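Local coordinates for replicative DNA helicase (Nostoc punctiforme, PDB 4O1R), which contains an intein that probably cuts itself out of the helicase precursor by protein splicing and joins the flanking segments, at residues Asn132-Asn136 and Asn137-His141; Leu18-Pro21 and Ile22-Val26. One frame throughout, in Å; residues are numbered along the deposited sequence. Where two conformers were deposited one is given.

Contact 1. Residues Asn132-Asn136 and Asn137-His141; sequences NFVAN and NIIVH
N132 faces the last strand of the chain across a tight hairpin. Its CB sits 3.1 Å from V140 O and, in one of the two deposited conformers of H141, perhaps 4.1 Å from H141 CD2. CG lies between the backbone N and the carbonyl carbon (chi1 78°), which sends the amide along the I139 side of the sheet. There OD1 passes 3.8 Å from the methyl I139 CG2, although the stronger grip on this oxygen is the hydrogen bond from L36 N in strand 31-37; ND2 turns back to L130 O in a weak bond. Both ends of the amide thus have partners, which is consistent with a fixed rotation inside the buried interior.

Strands 132-135 and 138-141 form a two-residue beta hairpin of the HINT fold, closed by a type I' turn in which N136 and N137 both take positive phi. Strand 138-141 runs directly to N142, the end at which inteins are generally cut from the downstream extein, so probably here too. F133 and V140 form a hydrogen-bonded pair, with V140 N giving a nearly straight bond to F133 O (2.9 Å, 172°). On the face they share, the methyl V140 CG2 stands almost centrally over the F133 ring, 3.8 Å from its centroid, in a CH-pi contact. A135 and I138 pair next to the turn, where I138 N reaches A135 O from above the carbonyl plane, at 2.9 Å. On the other face V134 CG2 meets I139 CG1 at 4.1 Å, while V134 CG1 lies 3.6 Å from N137 CA.

Contact 2. Residues Leu18-Pro21 and Ile22-Val26; sequences LQVP and IKELV
The carboxylate of E24 lies over one face of the P21 ring, displaced toward its CG-CD side, with its two oxygens set almost parallel to the CG-CD bond of the proline. E24 OE2 is 3.6 Å from P21 CG, and E24 OE1 is 3.7 Å from P21 CD, so each oxygen is matched to one ring carbon. The glutamate reaches this position because CG is anti to its own carbonyl carbon (chi1 -65°) and the chain beyond runs extended, reaching back toward the proline. Its CB starts the crossing 3.4 Å from P21 O.

V20 points toward the following turn and supplies a second, apolar meeting place. In one of its two deposited conformers the CG1 branch, anti to the backbone N (chi1 178°), touches L25 CG and also E24 CB, each at 4.0 Å. The L25 and V20 side chains cross obliquely, and in that conformer they form a small hydrophobic pair.

The backbone makes these meetings possible. Where strand 19-21 ends, I22 to L25 take helical backbone angles, and E24 N donates to P21 O at 2.9 Å. That bond is bent (145°), its donor well above the carbonyl plane. L25 N then bonds I22 O in the same three-residue step, giving two overlapping beta turns. The strand itself pairs with strand 10-12 through V20 and V11, while I22 packs on F123 and L125 of strand 106-126.

Within the two segments the carboxylate meets only carbon-bound hydrogens, those of P21 and a methyl of V20, which amounts to van der Waals contact with at most a weak electrostatic attraction. The turn is probably held mainly by its backbone bonds, with V20 adding apolar contact to the buried L25.

Overall arrangement
The two contacts follow each other in series along the chain and do not touch: their centres are 13 Å apart, and their nearest atoms about 4 Å. The centre of contact 1 lies about 3 Å from the centre of the chain, beside the C-terminal N142 where splicing chemistry is expected in an intein, whereas that of contact 2 lies about 13 Å from it, toward the periphery. L10 links them: N136 of contact 1 bonds to its backbone, and P21 and Q19 of contact 2 pack on its side chain. A sodium ion is bound at T91 and P92, and the V20 side chain is about 13 Å from a bound sodium, too far for coordination.

Contact 1. Residues Asn132-Asn136 and Asn137-His141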
loop_
_atom_site.group_PDB
_atom_site.type_symbol
_atom_site.label_atom_id
_atom_site.label_comp_id
_atom_site.label_asym_id
_atom_site.label_seq_id
_atom_site.Cartn_x
_atom_site.Cartn_y
_atom_site.Cartn_z
ATOM N N ASN A 132 4.392 2.861 -6.932
ATOM C CA ASN A 132 3.392 2.710 -5.878
ATOM C C ASN A 132 2.449 1.597 -6.262
ATOM O O ASN A 132 2.455 1.126 -7.400
ATOM C CB ASN A 132 2.641 4.033 -5.595
ATOM C CG ASN A 132 1.569 4.359 -6.639
ATOM O OD1 ASN A 132 0.455 3.832 -6.600
ATOM N ND2 ASN A 132 1.899 5.262 -7.552
ATOM N N PHE A 133 1.661 1.142 -5.307
ATOM C CA PHE A 133 0.650 0.151 -5.617
ATOM C C PHE A 133 -0.427 0.183 -4.560
ATOM O O PHE A 133 -0.251 0.807 -3.498
ATOM C CB PHE A 133 1.247 -1.266 -5.775
ATOM C CG PHE A 133 1.957 -1.789 -4.549
ATOM C CD1 PHE A 133 3.298 -1.466 -4.318
ATOM C CD2 PHE A 133 1.312 -2.637 -3.643
ATOM C CE1 PHE A 133 3.976 -1.962 -3.185
ATOM C CE2 PHE A 133 1.979 -3.137 -2.517
ATOM C CZ PHE A 133 3.309 -2.794 -2.287
ATOM N N VAL A 134 -1.538 -0.482 -4.860
ATOM C CA VAL A 134 -2.641 -0.611 -3.919
ATOM C C VAL A 134 -2.498 -1.891 -3.103
ATOM O O VAL A 134 -2.371 -2.980 -3.663
ATOM C CB VAL A 134 -4.001 -0.587 -4.642
ATOM C CG1 VAL A 134 -5.127 -0.744 -3.633
ATOM C CG2 VAL A 134 -4.154 0.688 -5.465
ATOM N N ALA A 135 -2.515 -1.756 -1.779
ATOM C CA ALA A 135 -2.469 -2.893 -0.867
ATOM C C ALA A 135 -3.537 -2.704 0.193
ATOM O O ALA A 135 -3.663 -1.612 0.765
ATOM C CB ALA A 135 -1.097 -3.018 -0.236
ATOM N N ASN A 136 -4.319 -3.752 0.449
ATOM C CA ASN A 136 -5.457 -3.635 1.357
ATOM C C ASN A 136 -6.327 -2.433 1.010
ATOM O O ASN A 136 -6.878 -1.756 1.885
ATOM C CB ASN A 136 -5.008 -3.587 2.829
ATOM C CG ASN A 136 -4.784 -4.963 3.417
ATOM O OD1 ASN A 136 -4.777 -5.977 2.711
ATOM N ND2 ASN A 136 -4.619 -5.009 4.727
ATOM N N ASN A 137 -6.435 -2.160 -0.286
ATOM C CA ASN A 137 -7.283 -1.073 -0.783
ATOM C C ASN A 137 -6.841 0.306 -0.278
ATOM O O ASN A 137 -7.661 1.211 -0.143
ATOM C CB ASN A 137 -8.768 -1.313 -0.444
ATOM C CG ASN A 137 -9.338 -2.534 -1.115
ATOM O OD1 ASN A 137 -9.114 -2.766 -2.302
ATOM N ND2 ASN A 137 -10.101 -3.314 -0.363
ATOM N N ILE A 138 -5.539 0.450 -0.042
ATOM C CA ILE A 138 -4.903 1.730 0.313
ATOM C C ILE A 138 -3.688 1.922 -0.604
ATOM O O ILE A 138 -2.975 0.968 -0.901
ATOM C CB ILE A 138 -4.472 1.754 1.803
ATOM C CG1 ILE A 138 -5.694 1.568 2.709
ATOM C CG2 ILE A 138 -3.728 3.067 2.162
ATOM C CD1 ILE A 138 -5.372 1.362 4.185
ATOM N N ILE A 139 -3.464 3.153 -1.062
ATOM C CA ILE A 139 -2.307 3.445 -1.925
ATOM C C ILE A 139 -1.039 3.591 -1.094
ATOM O O ILE A 139 -1.018 4.351 -0.128
ATOM C CB ILE A 139 -2.580 4.688 -2.772
ATOM C CG1 ILE A 139 -3.731 4.394 -3.735
ATOM C CG2 ILE A 139 -1.341 5.134 -3.553
ATOM C CD1 ILE A 139 -4.449 5.608 -4.200
ATOM N N VAL A 140 -0.001 2.831 -1.434
ATOM C CA VAL A 140 1.289 2.884 -0.728
ATOM C C VAL A 140 2.432 3.130 -1.712
ATOM O O VAL A 140 2.342 2.695 -2.854
ATOM C CB VAL A 140 1.566 1.597 0.083
ATOM C CG1 VAL A 140 0.398 1.278 0.984
ATOM C CG2 VAL A 140 1.861 0.401 -0.828
ATOM N N HIS A 141 3.503 3.816 -1.299
ATOM C CA HIS A 141 4.648 4.123 -2.187
ATOM C C HIS A 141 5.897 3.295 -1.925
ATOM O O HIS A 141 6.266 3.038 -0.774
ATOM C CB HIS A 141 5.089 5.581 -2.058
ATOM C CG HIS A 141 5.784 6.143 -3.274
ATOM N ND1 HIS A 141 7.136 5.984 -3.515
ATOM C CD2 HIS A 141 5.305 6.865 -4.317
ATOM C CE1 HIS A 141 7.457 6.590 -4.644
ATOM N NE2 HIS A 141 6.364 7.126 -5.156
#

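Contact 2. Residues Leu18-Pro21 and Ile22-Val26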
loop_
_atom_site.group_PDB
_atom_site.type_symbol
_atom_site.label_atom_id
_atom_site.label_comp_id
_atom_site.label_asym_id
_atom_site.label_seq_id
_atom_site.Cartn_x
_atom_site.Cartn_y
_atom_site.Cartn_z
ATOM N N LEU A 18 -8.090 -11.269 -8.547
ATOM C CA LEU A 18 -7.858 -12.035 -7.340
ATOM C C LEU A 18 -7.012 -11.227 -6.360
ATOM O O LEU A 18 -5.984 -10.666 -6.740
ATOM C CB LEU A 18 -7.150 -13.348 -7.690
ATOM C CG LEU A 18 -6.990 -14.386 -6.582
ATOM C CD1 LEU A 18 -8.344 -14.937 -6.146
ATOM C CD2 LEU A 18 -6.082 -15.498 -7.080
ATOM N N GLN A 19 -7.463 -11.170 -5.108
ATOM C CA GLN A 19 -6.724 -10.502 -4.034
ATOM C C GLN A 19 -5.805 -11.533 -3.401
ATOM O O GLN A 19 -6.269 -12.585 -2.942
ATOM C CB GLN A 19 -7.699 -9.944 -2.999
ATOM C CG GLN A 19 -8.637 -8.907 -3.607
ATOM C CD GLN A 19 -9.696 -8.419 -2.644
ATOM O OE1 GLN A 19 -9.401 -7.701 -1.694
ATOM N NE2 GLN A 19 -10.943 -8.797 -2.897
ATOM N N VAL A 20 -4.502 -11.257 -3.429
ATOM C CA VAL A 20 -3.484 -12.224 -3.019
ATOM C C VAL A 20 -2.601 -11.625 -1.916
ATOM O O VAL A 20 -2.180 -10.472 -2.028
ATOM C CB VAL A 20 -2.508 -12.476 -4.210
ATOM C CG1 VAL A 20 -1.376 -13.453 -3.832
ATOM C CG2 VAL A 20 -3.258 -12.933 -5.459
ATOM N N PRO A 21 -2.313 -12.402 -0.853
ATOM C CA PRO A 21 -1.362 -11.911 0.154
ATOM C C PRO A 21 0.010 -11.686 -0.475
ATOM O O PRO A 21 0.531 -12.528 -1.226
ATOM C CB PRO A 21 -1.314 -13.036 1.191
ATOM C CG PRO A 21 -2.489 -13.894 0.923
ATOM C CD PRO A 21 -2.878 -13.718 -0.509
ATOM N N ILE A 22 0.619 -10.554 -0.156
ATOM C CA ILE A 22 1.884 -10.193 -0.760
ATOM C C ILE A 22 2.972 -11.264 -0.512
ATOM O O ILE A 22 3.823 -11.508 -1.379
ATOM C CB ILE A 22 2.312 -8.779 -0.270
ATOM C CG1 ILE A 22 3.533 -8.278 -1.032
ATOM C CG2 ILE A 22 2.516 -8.746 1.245
ATOM C CD1 ILE A 22 3.872 -6.818 -0.749
ATOM N N LYS A 23 2.916 -11.933 0.641
ATOM C CA LYS A 23 3.912 -12.975 0.934
ATOM C C LYS A 23 3.905 -14.071 -0.149
ATOM O O LYS A 23 4.944 -14.658 -0.446
ATOM C CB LYS A 23 3.719 -13.576 2.329
ATOM C CG LYS A 23 4.680 -14.709 2.611
ATOM C CD LYS A 23 4.418 -15.417 3.910
ATOM C CE LYS A 23 5.475 -16.496 4.107
ATOM N NZ LYS A 23 5.367 -17.136 5.445
ATOM N N GLU A 24 2.745 -14.321 -0.751
ATOM C CA GLU A 24 2.619 -15.389 -1.753
ATOM C C GLU A 24 3.206 -15.008 -3.112
ATOM O O GLU A 24 3.383 -15.869 -3.984
ATOM C CB GLU A 24 1.158 -15.832 -1.880
ATOM C CG GLU A 24 0.635 -16.488 -0.596
ATOM C CD GLU A 24 -0.823 -16.910 -0.660
ATOM O OE1 GLU A 24 -1.411 -16.877 -1.756
ATOM O OE2 GLU A 24 -1.382 -17.270 0.399
ATOM N N LEU A 25 3.536 -13.730 -3.291
ATOM C CA LEU A 25 4.067 -13.260 -4.570
ATOM C C LEU A 25 5.588 -13.248 -4.632
ATOM O O LEU A 25 6.156 -12.951 -5.680
ATOM C CB LEU A 25 3.527 -11.866 -4.896
ATOM C CG LEU A 25 2.019 -11.860 -5.153
ATOM C CD1 LEU A 25 1.528 -10.429 -5.139
ATOM C CD2 LEU A 25 1.686 -12.558 -6.469
ATOM N N VAL A 26 6.246 -13.558 -3.516
ATOM C CA VAL A 26 7.718 -13.520 -3.476
ATOM C C VAL A 26 8.302 -14.360 -4.611
ATOM O O VAL A 26 7.912 -15.512 -4.801
ATOM C CB VAL A 26 8.298 -13.919 -2.088
ATOM C CG1 VAL A 26 9.801 -14.131 -2.162
ATOM C CG2 VAL A 26 7.964 -12.859 -1.059
#